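PDB 4FGQ: periplasmic protein from Legionella pneumophila subsp. pneumophila, which is a calcium-dependent periplasmic protease, probably a cysteine proteinase of the bacterial transglutaminase-like family. Local coordinates for residues A[47-59]-A[135-147]. Residues are numbered along the deposited sequence; the frame is centred on the assembly and turned at random. Where two conformers were deposited one is given.
Sequences LEKVNSFFNQFNY and LILDSLESKILKA
L47, L137 and I144 meet where helix 43-55 packs on L137 of strand 135-137 and on the loop that leads to strand 145-146, an apolar centre giving way to a polar edge. CD1 of I144 lies 4.0 Å from CB of L47 and also brushes CG of E48, while CD2 of L137 approaches CD2 of L47. One turn on, with CG anti to the backbone N (chi1 -160°), N51 turns its amide onto L137 and I144: OD1 sits 3.4 Å from CB of L137, and ND2 passes CG1 of I144 to donate a hydrogen bond to a water 2.9 Å from ND2. That water also accepts from D138 N and lies within hydrogen-bonding distance of the carbonyls of E141 and K143, joining the helix to the turn.

At the far end L140 CD2 lies over one face of the Y59 ring in a CH-pi contact, 4.0 Å from its centroid, while S139 OG stands at the ring edge. The Y59 side chain is about 6 Å from that of D85, a calcium ligand, though no calcium is bound here.

N55 makes the direct bond, ND2 to D138 O at 3.0 Å, in the carbonyl plane but somewhat bent (146°). Its OD1 and that of N51 both accept from K93 of helix 86-100. D138 OD1 closes an Asx turn through L140 N and is also hydrogen-bonded to H121 NE2; OD2 forms a salt bridge with R150. This is consistent with a loop held to the helix through two asparagine amides, the D138 carboxylate probably bracing the turn from within.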
ATOM      1  N   LEU A  47      -2.467  -9.100  -7.439  1.00  8.75           N
ATOM      2  CA  LEU A  47      -2.243  -7.655  -7.600  1.00 10.56           C
ATOM      3  C   LEU A  47      -3.548  -6.917  -7.882  1.00 10.69           C
ATOM      4  O   LEU A  47      -3.868  -5.884  -7.253  1.00 10.76           O
ATOM      5  CB  LEU A  47      -1.244  -7.396  -8.735  1.00 10.06           C
ATOM      6  CG  LEU A  47       0.191  -7.885  -8.512  1.00 10.96           C
ATOM      7  CD1 LEU A  47       1.013  -7.815  -9.799  1.00 10.90           C
ATOM      8  CD2 LEU A  47       0.851  -7.034  -7.438  1.00 10.46           C
ATOM      9  N   GLU A  48      -4.317  -7.442  -8.819  1.00  8.79           N
ATOM     10  CA  GLU A  48      -5.555  -6.784  -9.234  1.00 11.05           C
ATOM     11  C   GLU A  48      -6.582  -6.684  -8.113  1.00 12.62           C
ATOM     12  O   GLU A  48      -7.202  -5.636  -7.916  1.00 11.22           O
ATOM     13  CB  GLU A  48      -6.156  -7.505 -10.434  1.00 12.22           C
ATOM     14  CG  GLU A  48      -5.395  -7.276 -11.717  1.00 14.00           C
ATOM     15  CD  GLU A  48      -5.997  -8.018 -12.887  1.00 24.51           C
ATOM     16  OE1 GLU A  48      -6.910  -8.855 -12.668  1.00 25.57           O
ATOM     17  OE2 GLU A  48      -5.545  -7.773 -14.029  1.00 23.93           O
ATOM     18  N   LYS A  49      -6.751  -7.765  -7.370  1.00  9.80           N
ATOM     19  CA  LYS A  49      -7.790  -7.791  -6.348  1.00  9.41           C
ATOM     20  C   LYS A  49      -7.399  -7.042  -5.070  1.00 12.43           C
ATOM     21  O   LYS A  49      -8.249  -6.418  -4.438  1.00 10.25           O
ATOM     22  CB  LYS A  49      -8.255  -9.230  -6.081  1.00 12.99           C
ATOM     23  CG  LYS A  49      -9.010  -9.804  -7.266  1.00 12.82           C
ATOM     24  CD  LYS A  49      -9.549 -11.204  -6.990  1.00 17.20           C
ATOM     25  CE  LYS A  49     -10.279 -11.746  -8.219  1.00 20.50           C
ATOM     26  NZ  LYS A  49     -10.800 -13.136  -8.030  1.00 21.41           N
ATOM     27  N   VAL A  50      -6.121  -7.053  -4.693  1.00 10.80           N
ATOM     28  CA  VAL A  50      -5.703  -6.213  -3.575  1.00  9.60           C
ATOM     29  C   VAL A  50      -5.858  -4.749  -3.980  1.00 11.61           C
ATOM     30  O   VAL A  50      -6.360  -3.910  -3.209  1.00 10.57           O
ATOM     31  CB  VAL A  50      -4.255  -6.516  -3.142  1.00 10.43           C
ATOM     32  CG1 VAL A  50      -3.787  -5.500  -2.077  1.00 11.80           C
ATOM     33  CG2 VAL A  50      -4.183  -7.927  -2.592  1.00 12.15           C
ATOM     34  N   ASN A  51      -5.462  -4.442  -5.209  1.00 12.02           N
ATOM     35  CA  ASN A  51      -5.584  -3.067  -5.713  1.00 11.01           C
ATOM     36  C   ASN A  51      -7.040  -2.586  -5.691  1.00 12.25           C
ATOM     37  O   ASN A  51      -7.346  -1.530  -5.126  1.00 11.42           O
ATOM     38  CB  ASN A  51      -5.007  -2.972  -7.129  1.00 10.07           C
ATOM     39  CG  ASN A  51      -4.662  -1.554  -7.533  1.00 12.65           C
ATOM     40  OD1 ASN A  51      -4.072  -0.790  -6.753  1.00 14.11           O
ATOM     41  ND2 ASN A  51      -5.020  -1.194  -8.773  1.00 11.26           N
ATOM     42  N   SER A  52      -7.935  -3.368  -6.285  1.00  9.11           N
ATOM     43  CA  SER A  52      -9.343  -2.973  -6.398  1.00 11.11           C
ATOM     44  C   SER A  52     -10.070  -2.968  -5.052  1.00 10.10           C
ATOM     45  O   SER A  52     -10.941  -2.113  -4.805  1.00 12.71           O
ATOM     46  CB  SER A  52     -10.073  -3.837  -7.436  1.00 12.65           C
ATOM     47  OG  SER A  52     -10.179  -5.200  -7.031  1.00 11.24           O
ATOM     48  N   PHE A  53      -9.711  -3.905  -4.171  1.00  8.95           N
ATOM     49  CA  PHE A  53     -10.320  -3.950  -2.841  1.00 11.52           C
ATOM     50  C   PHE A  53     -10.051  -2.651  -2.111  1.00  9.10           C
ATOM     51  O   PHE A  53     -10.970  -2.025  -1.587  1.00 12.78           O
ATOM     52  CB  PHE A  53      -9.773  -5.119  -2.004  1.00 10.06           C
ATOM     53  CG  PHE A  53     -10.400  -5.220  -0.629  1.00 13.78           C
ATOM     54  CD1 PHE A  53     -11.619  -5.843  -0.454  1.00 18.61           C
ATOM     55  CD2 PHE A  53      -9.757  -4.693   0.482  1.00 12.54           C
ATOM     56  CE1 PHE A  53     -12.197  -5.933   0.815  1.00 19.79           C
ATOM     57  CE2 PHE A  53     -10.328  -4.774   1.744  1.00 15.16           C
ATOM     58  CZ  PHE A  53     -11.548  -5.395   1.912  1.00 15.30           C
ATOM     59  N   PHE A  54      -8.788  -2.249  -2.063  1.00  7.65           N
ATOM     60  CA  PHE A  54      -8.470  -1.041  -1.304  1.00  9.12           C
ATOM     61  C   PHE A  54      -8.850   0.239  -2.015  1.00 11.06           C
ATOM     62  O   PHE A  54      -9.084   1.249  -1.359  1.00 12.66           O
ATOM     63  CB  PHE A  54      -7.009  -1.062  -0.840  1.00 10.14           C
ATOM     64  CG  PHE A  54      -6.794  -2.038   0.268  1.00 10.59           C
ATOM     65  CD1 PHE A  54      -7.447  -1.857   1.473  1.00 13.33           C
ATOM     66  CD2 PHE A  54      -6.039  -3.187   0.081  1.00 13.62           C
ATOM     67  CE1 PHE A  54      -7.313  -2.767   2.506  1.00 14.28           C
ATOM     68  CE2 PHE A  54      -5.895  -4.106   1.123  1.00 14.70           C
ATOM     69  CZ  PHE A  54      -6.535  -3.889   2.334  1.00 16.03           C
ATOM     70  N   ASN A  55      -8.966   0.201  -3.342  1.00  9.76           N
ATOM     71  CA  ASN A  55      -9.289   1.438  -4.060  1.00 14.21           C
ATOM     72  C   ASN A  55     -10.697   1.957  -3.814  1.00 16.46           C
ATOM     73  O   ASN A  55     -10.995   3.104  -4.153  1.00 19.20           O
ATOM     74  CB  ASN A  55      -8.999   1.331  -5.557  1.00 12.23           C
ATOM     75  CG  ASN A  55      -7.550   1.596  -5.870  1.00 13.18           C
ATOM     76  OD1 ASN A  55      -6.821   2.131  -5.030  1.00 14.69           O
ATOM     77  ND2 ASN A  55      -7.111   1.217  -7.069  1.00 13.75           N
ATOM     78  N   GLN A  56     -11.533   1.121  -3.199  1.00 13.06           N
ATOM     79  CA  GLN A  56     -12.913   1.468  -2.832  1.00 12.88           C
ATOM     80  C   GLN A  56     -13.008   2.292  -1.544  1.00 15.17           C
ATOM     81  O   GLN A  56     -14.082   2.771  -1.215  1.00 15.49           O
ATOM     82  CB  GLN A  56     -13.740   0.185  -2.588  1.00 19.17           C
ATOM     83  CG  GLN A  56     -13.498  -0.393  -1.163  1.00 17.96           C
ATOM     84  CD  GLN A  56     -14.404  -1.523  -0.769  1.00 28.60           C
ATOM     85  OE1 GLN A  56     -15.621  -1.352  -0.647  1.00 33.53           O
ATOM     86  NE2 GLN A  56     -13.816  -2.688  -0.525  1.00 26.10           N
ATOM     87  N   PHE A  57     -11.917   2.413  -0.788  1.00 11.00           N
ATOM     88  CA  PHE A  57     -11.960   3.101   0.514  1.00 11.86           C
ATOM     89  C   PHE A  57     -11.934   4.633   0.357  1.00 10.83           C
ATOM     90  O   PHE A  57     -11.753   5.149  -0.745  1.00 14.93           O
ATOM     91  CB  PHE A  57     -10.778   2.647   1.400  1.00 14.69           C
ATOM     92  CG  PHE A  57     -10.945   1.278   2.028  1.00 17.02           C
ATOM     93  CD1 PHE A  57     -10.999   0.136   1.257  1.00 13.84           C
ATOM     94  CD2 PHE A  57     -10.974   1.142   3.406  1.00 22.15           C
ATOM     95  CE1 PHE A  57     -11.150  -1.120   1.845  1.00 16.97           C
ATOM     96  CE2 PHE A  57     -11.110  -0.102   4.001  1.00 28.26           C
ATOM     97  CZ  PHE A  57     -11.195  -1.239   3.211  1.00 24.98           C
ATOM     98  N   ASN A  58     -12.138   5.358   1.459  1.00 12.13           N
ATOM     99  CA  ASN A  58     -12.129   6.820   1.452  0.53 14.78           C
ATOM    100  C   ASN A  58     -10.737   7.377   1.173  1.00 15.00           C
ATOM    101  O   ASN A  58      -9.783   7.034   1.869  1.00 16.78           O
ATOM    102  CB  ASN A  58     -12.610   7.354   2.805  0.53 17.31           C
ATOM    103  CG  ASN A  58     -14.101   7.191   2.999  0.53 19.68           C
ATOM    104  OD1 ASN A  58     -14.875   7.377   2.066  0.53 25.30           O
ATOM    105  ND2 ASN A  58     -14.514   6.853   4.218  0.53 27.57           N
ATOM    106  N   TYR A  59     -10.622   8.245   0.170  1.00 14.65           N
ATOM    107  CA  TYR A  59      -9.348   8.863  -0.183  1.00 14.30           C
ATOM    108  C   TYR A  59      -9.238  10.243   0.466  1.00 15.93           C
ATOM    109  O   TYR A  59     -10.040  11.133   0.180  1.00 18.37           O
ATOM    110  CB  TYR A  59      -9.262   8.986  -1.700  1.00 14.74           C
ATOM    111  CG  TYR A  59      -7.938   9.473  -2.238  1.00 12.55           C
ATOM    112  CD1 TYR A  59      -7.726  10.829  -2.487  1.00 13.53           C
ATOM    113  CD2 TYR A  59      -6.919   8.581  -2.524  1.00 12.60           C
ATOM    114  CE1 TYR A  59      -6.509  11.270  -3.005  1.00 15.57           C
ATOM    115  CE2 TYR A  59      -5.720   9.006  -3.040  1.00 17.08           C
ATOM    116  CZ  TYR A  59      -5.521  10.354  -3.271  1.00 16.42           C
ATOM    117  OH  TYR A  59      -4.317  10.755  -3.788  1.00 17.93           O
ATOM    118  N   LEU A 135       5.058  -2.380 -12.539  1.00 10.36           N
ATOM    119  CA  LEU A 135       3.633  -2.141 -12.731  1.00 10.62           C
ATOM    120  C   LEU A 135       3.168  -1.263 -11.578  1.00 14.70           C
ATOM    121  O   LEU A 135       3.565  -1.482 -10.429  1.00 15.34           O
ATOM    122  CB  LEU A 135       2.891  -3.469 -12.721  1.00 11.11           C
ATOM    123  CG  LEU A 135       3.354  -4.483 -13.760  1.00 21.34           C
ATOM    124  CD1 LEU A 135       2.402  -5.688 -13.769  1.00 17.97           C
ATOM    125  CD2 LEU A 135       3.427  -3.845 -15.126  1.00 25.10           C
ATOM    126  N   ILE A 136       2.336  -0.267 -11.881  1.00 11.40           N
ATOM    127  CA  ILE A 136       1.962   0.737 -10.898  1.00  9.98           C
ATOM    128  C   ILE A 136       0.556   0.510 -10.339  1.00  8.08           C
ATOM    129  O   ILE A 136      -0.439   0.549 -11.076  1.00 12.14           O
ATOM    130  CB  ILE A 136       2.040   2.161 -11.505  1.00  9.42           C
ATOM    131  CG1 ILE A 136       3.430   2.439 -12.096  1.00 14.25           C
ATOM    132  CG2 ILE A 136       1.679   3.187 -10.454  1.00 11.55           C
ATOM    133  CD1 ILE A 136       4.553   2.400 -11.079  1.00 18.56           C
ATOM    134  N   LEU A 137       0.479   0.273  -9.033  1.00  7.88           N
ATOM    135  CA  LEU A 137      -0.795   0.125  -8.328  1.00  9.48           C
ATOM    136  C   LEU A 137      -1.100   1.468  -7.658  1.00  9.26           C
ATOM    137  O   LEU A 137      -0.427   1.863  -6.683  1.00 11.04           O
ATOM    138  CB  LEU A 137      -0.702  -0.977  -7.271  1.00  9.87           C
ATOM    139  CG  LEU A 137      -0.880  -2.411  -7.783  1.00 10.42           C
ATOM    140  CD1 LEU A 137       0.338  -2.874  -8.602  1.00 13.05           C
ATOM    141  CD2 LEU A 137      -1.138  -3.359  -6.609  1.00 13.69           C
ATOM    142  N   ASP A 138      -2.104   2.166  -8.193  1.00  9.67           N
ATOM    143  CA  ASP A 138      -2.396   3.550  -7.839  1.00  9.76           C
ATOM    144  C   ASP A 138      -3.758   3.617  -7.181  1.00 13.96           C
ATOM    145  O   ASP A 138      -4.574   2.706  -7.346  1.00 12.53           O
ATOM    146  CB  ASP A 138      -2.399   4.378  -9.132  1.00 10.81           C
ATOM    147  CG  ASP A 138      -2.196   5.859  -8.902  1.00 13.32           C
ATOM    148  OD1 ASP A 138      -2.437   6.340  -7.781  1.00 13.45           O
ATOM    149  OD2 ASP A 138      -1.812   6.542  -9.875  1.00 17.94           O
ATOM    150  N   SER A 139      -3.982   4.690  -6.427  1.00 10.69           N
ATOM    151  CA  SER A 139      -5.268   4.991  -5.816  1.00 13.61           C
ATOM    152  C   SER A 139      -6.093   5.986  -6.649  1.00 11.93           C
ATOM    153  O   SER A 139      -7.273   6.205  -6.370  1.00 16.43           O
ATOM    154  CB  SER A 139      -5.049   5.566  -4.408  1.00 13.26           C
ATOM    155  OG  SER A 139      -4.001   6.527  -4.417  1.00 13.19           O
ATOM    156  N   LEU A 140      -5.471   6.588  -7.657  1.00 10.98           N
ATOM    157  CA  LEU A 140      -6.159   7.526  -8.553  1.00 11.93           C
ATOM    158  C   LEU A 140      -6.209   7.030 -10.001  1.00 14.04           C
ATOM    159  O   LEU A 140      -6.345   7.815 -10.945  1.00 17.61           O
ATOM    160  CB  LEU A 140      -5.493   8.916  -8.507  1.00 11.45           C
ATOM    161  CG  LEU A 140      -5.529   9.643  -7.166  1.00 15.98           C
ATOM    162  CD1 LEU A 140      -4.801  10.980  -7.289  1.00 19.88           C
ATOM    163  CD2 LEU A 140      -6.967   9.872  -6.715  1.00 14.86           C
ATOM    164  N   GLU A 141      -6.100   5.715 -10.168  1.00 11.84           N
ATOM    165  CA  GLU A 141      -6.209   5.083 -11.468  1.00 13.42           C
ATOM    166  C   GLU A 141      -6.560   3.644 -11.142  1.00 15.69           C
ATOM    167  O   GLU A 141      -5.892   3.027 -10.316  1.00 17.41           O
ATOM    168  CB  GLU A 141      -4.860   5.154 -12.194  1.00 15.83           C
ATOM    169  CG  GLU A 141      -4.759   4.271 -13.426  1.00 22.43           C
ATOM    170  CD  GLU A 141      -5.843   4.571 -14.440  1.00 24.65           C
ATOM    171  OE1 GLU A 141      -5.849   5.696 -15.001  1.00 21.02           O
ATOM    172  OE2 GLU A 141      -6.692   3.682 -14.677  1.00 21.09           O
ATOM    173  N   SER A 142      -7.622   3.117 -11.740  1.00 11.76           N
ATOM    174  CA  SER A 142      -8.022   1.743 -11.444  1.00 11.50           C
ATOM    175  C   SER A 142      -7.170   0.708 -12.150  1.00 12.78           C
ATOM    176  O   SER A 142      -7.045  -0.410 -11.672  1.00 17.15           O
ATOM    177  CB  SER A 142      -9.485   1.500 -11.795  1.00 16.51           C
ATOM    178  OG  SER A 142     -10.345   2.016 -10.790  1.00 19.74           O
ATOM    179  N   LYS A 143      -6.625   1.066 -13.305  1.00 11.93           N
ATOM    180  CA  LYS A 143      -5.798   0.126 -14.053  1.00 12.61           C
ATOM    181  C   LYS A 143      -4.409   0.008 -13.446  1.00 15.00           C
ATOM    182  O   LYS A 143      -3.838   0.988 -12.962  1.00 14.22           O
ATOM    183  CB  LYS A 143      -5.659   0.570 -15.506  1.00 16.07           C
ATOM    184  CG  LYS A 143      -6.954   0.552 -16.311  1.00 23.05           C
ATOM    185  CD  LYS A 143      -6.662   1.011 -17.730  1.00 30.09           C
ATOM    186  CE  LYS A 143      -7.928   1.258 -18.524  1.00 42.75           C
ATOM    187  NZ  LYS A 143      -7.616   1.997 -19.783  1.00 47.94           N
ATOM    188  N   ILE A 144      -3.876  -1.207 -13.478  1.00 13.12           N
ATOM    189  CA  ILE A 144      -2.466  -1.423 -13.186  1.00 12.13           C
ATOM    190  C   ILE A 144      -1.712  -1.291 -14.513  1.00 12.60           C
ATOM    191  O   ILE A 144      -1.920  -2.074 -15.456  1.00 15.91           O
ATOM    192  CB  ILE A 144      -2.244  -2.807 -12.546  1.00 13.13           C
ATOM    193  CG1 ILE A 144      -2.942  -2.859 -11.178  1.00 15.31           C
ATOM    194  CG2 ILE A 144      -0.746  -3.110 -12.411  1.00 12.19           C
ATOM    195  CD1 ILE A 144      -2.913  -4.249 -10.522  1.00 19.22           C
ATOM    196  N   LEU A 145      -0.832  -0.294 -14.583  1.00 13.29           N
ATOM    197  CA  LEU A 145      -0.175   0.092 -15.823  1.00 11.54           C
ATOM    198  C   LEU A 145       1.337   0.076 -15.626  1.00 11.51           C
ATOM    199  O   LEU A 145       1.823   0.344 -14.526  1.00 12.93           O
ATOM    200  CB  LEU A 145      -0.614   1.512 -16.231  1.00 13.86           C
ATOM    201  CG  LEU A 145      -2.085   1.640 -16.645  1.00 15.76           C
ATOM    202  CD1 LEU A 145      -2.515   3.104 -16.742  1.00 17.11           C
ATOM    203  CD2 LEU A 145      -2.335   0.923 -17.965  1.00 21.28           C
ATOM    204  N   LYS A 146       2.062  -0.219 -16.700  1.00 12.68           N
ATOM    205  CA  LYS A 146       3.519  -0.183 -16.682  1.00 11.40           C
ATOM    206  C   LYS A 146       4.019   1.228 -16.430  1.00 11.97           C
ATOM    207  O   LYS A 146       3.344   2.204 -16.762  1.00 15.49           O
ATOM    208  CB  LYS A 146       4.077  -0.666 -18.026  1.00 15.49           C
ATOM    209  CG  LYS A 146       4.184  -2.174 -18.162  1.00 23.38           C
ATOM    210  CD  LYS A 146       4.641  -2.586 -19.565  1.00 31.60           C
ATOM    211  CE  LYS A 146       3.533  -2.408 -20.605  1.00 40.32           C
ATOM    212  NZ  LYS A 146       3.485  -1.037 -21.181  1.00 44.81           N
ATOM    213  N   ALA A 147       5.219   1.345 -15.868  1.00 12.64           N
ATOM    214  CA  ALA A 147       5.797   2.663 -15.615  1.00 16.78           C
ATOM    215  C   ALA A 147       5.835   3.566 -16.854  1.00 16.79           C
ATOM    216  O   ALA A 147       5.546   4.758 -16.752  1.00 15.75           O
ATOM    217  CB  ALA A 147       7.193   2.536 -15.007  1.00 21.93           C
TER
HETATM  218  O   HOH W   1      -3.930   1.165 -10.111  1.00 11.73           O
HETATM  219  O   HOH W   2      -9.411   4.817  -5.846  1.00 15.04           O
HETATM  220  O   HOH W   3      -8.428  -0.736  -8.694  1.00 20.38           O